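Local coordinates for PT26-6P (Thermococcus sp., PDB 2WB7), which is of unknown function but is encoded by an extrachromosomal mobile element of Euryarchaea and combines immunoglobulin-like domains with a helical domain, at residues S280-K285 and A342-A347. Numbering follows the deposited sequence.
Sequences STAMYK and AHYTDA
Tyr344 reaches back across the end of the strand ladder to meet Ser280, Ala282 and Tyr284 in turn. Tyr344 CB sits 3.7 Å from Ser280 O; CG and CD2 pass that same carbonyl oxygen, the one that accepts the Tyr344 N-H in a nearly straight bond (172°). With chi1 at -59°, CG lies beside the backbone N and opposite the carbonyl carbon, which sends the ring back along the neighbouring strand. Further out, CE2 packs against the methyl of Ala282, and Tyr344 OH finishes 2.6 Å from Tyr284 OH, accepting its hydrogen bond. Each phenol oxygen lies in the plane of the other ring, at its edge, so the two tyrosines join through their hydroxyls without stacking. His276 bonds to the Tyr344 hydroxyl as well, giving the oxygen of this buried residue a second partner.

The ladder itself is antiparallel and belongs to the second immunoglobulin-like domain, where strand 336-343 forms one margin of an eight-stranded sheet beside strand 281-290. Ala282 and Ala342 make the hydrogen-bonded pair, each N-H giving to the other's carbonyl oxygen, and Tyr284 CE2 rests 3.7 Å from Ala342 CB on the same face. Past His343 the strand gives way to an inverse gamma turn centred on Tyr344. A phenylalanine in place of Tyr344 would probably keep the ring against Ala282 but leave the Tyr284 hydroxyl and His276 without their shared oxygen partner.

On the opposite face, Thr281 and His343 form the non-hydrogen-bonded pair, yet their side chains are joined: Thr281 OG1 lies 3.0 Å from His343 ND1, hydrogen-bonded in the plane of the imidazole at its edge.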
# COMPACT_ATOMS: atom_id res chain seq x y z
N SER A 280 1.31 -4.91 26.75
CA SER A 280 0.33 -5.90 26.35
C SER A 280 0.71 -6.60 25.03
O SER A 280 1.70 -6.25 24.39
CB SER A 280 -1.03 -5.26 26.27
OG SER A 280 -1.99 -6.11 26.88
N THR A 281 -0.06 -7.61 24.65
CA THR A 281 0.22 -8.41 23.46
C THR A 281 -0.85 -8.21 22.41
O THR A 281 -2.02 -8.13 22.75
CB THR A 281 0.23 -9.91 23.80
OG1 THR A 281 1.32 -10.20 24.68
CG2 THR A 281 0.39 -10.74 22.54
N ALA A 282 -0.45 -8.17 21.14
CA ALA A 282 -1.38 -8.09 19.99
C ALA A 282 -1.04 -9.14 18.91
O ALA A 282 0.11 -9.51 18.73
CB ALA A 282 -1.38 -6.68 19.40
N MSE A 283 -2.06 -9.63 18.20
CA MSE A 283 -1.86 -10.58 17.10
C MSE A 283 -1.89 -9.88 15.74
O MSE A 283 -2.75 -9.03 15.49
CB MSE A 283 -3.00 -11.60 17.07
CG MSE A 283 -3.37 -12.28 18.37
SE MSE A 283 -2.16 -13.70 18.73
CE MSE A 283 -0.76 -12.60 19.38
N TYR A 284 -0.99 -10.27 14.85
CA TYR A 284 -1.06 -9.81 13.47
C TYR A 284 -1.17 -11.00 12.56
O TYR A 284 -0.69 -12.08 12.88
CB TYR A 284 0.19 -9.02 13.07
CG TYR A 284 0.33 -7.68 13.77
CD1 TYR A 284 0.06 -6.49 13.10
CD2 TYR A 284 0.74 -7.60 15.11
CE1 TYR A 284 0.18 -5.28 13.73
CE2 TYR A 284 0.87 -6.39 15.76
CZ TYR A 284 0.58 -5.23 15.07
OH TYR A 284 0.72 -4.03 15.71
N LYS A 285 -1.78 -10.80 11.41
CA LYS A 285 -1.92 -11.83 10.40
C LYS A 285 -1.81 -11.11 9.05
O LYS A 285 -2.59 -10.19 8.76
CB LYS A 285 -3.29 -12.49 10.55
CG LYS A 285 -3.34 -14.00 10.37
CD LYS A 285 -4.78 -14.53 10.54
CE LYS A 285 -4.83 -16.03 10.78
NZ LYS A 285 -4.76 -16.86 9.52
N ALA A 342 2.87 -9.63 18.64
CA ALA A 342 3.60 -8.51 19.22
C ALA A 342 3.42 -8.41 20.74
O ALA A 342 2.30 -8.31 21.24
CB ALA A 342 3.15 -7.21 18.58
N HIS A 343 4.53 -8.42 21.47
CA HIS A 343 4.45 -7.98 22.87
C HIS A 343 5.09 -6.62 23.03
O HIS A 343 6.30 -6.46 22.81
CB HIS A 343 5.06 -8.97 23.88
CG HIS A 343 4.82 -8.55 25.29
ND1 HIS A 343 3.62 -8.76 25.93
CD2 HIS A 343 5.60 -7.85 26.16
CE1 HIS A 343 3.68 -8.24 27.14
NE2 HIS A 343 4.86 -7.68 27.31
N TYR A 344 4.28 -5.64 23.42
CA TYR A 344 4.76 -4.26 23.46
C TYR A 344 5.48 -3.95 24.75
O TYR A 344 5.13 -3.01 25.46
CB TYR A 344 3.59 -3.32 23.26
CG TYR A 344 2.88 -3.55 21.95
CD1 TYR A 344 3.58 -3.56 20.74
CD2 TYR A 344 1.50 -3.76 21.90
CE1 TYR A 344 2.94 -3.76 19.54
CE2 TYR A 344 0.85 -3.96 20.71
CZ TYR A 344 1.58 -3.95 19.53
OH TYR A 344 0.94 -4.15 18.33
N THR A 345 6.51 -4.74 25.05
CA THR A 345 7.32 -4.57 26.24
C THR A 345 7.61 -3.11 26.50
O THR A 345 8.12 -2.42 25.64
CB THR A 345 8.66 -5.29 26.12
OG1 THR A 345 8.43 -6.67 25.84
CG2 THR A 345 9.43 -5.17 27.41
N ASP A 346 7.29 -2.65 27.71
CA ASP A 346 7.61 -1.29 28.09
C ASP A 346 8.91 -1.25 28.88
O ASP A 346 9.05 -1.96 29.86
CB ASP A 346 6.47 -0.67 28.90
CG ASP A 346 6.57 0.85 28.98
OD1 ASP A 346 7.52 1.42 28.42
OD2 ASP A 346 5.70 1.48 29.61
N ALA A 347 9.85 -0.42 28.45
CA ALA A 347 11.11 -0.19 29.17
C ALA A 347 11.21 1.32 29.36
O ALA A 347 10.59 2.07 28.59
CB ALA A 347 12.28 -0.68 28.35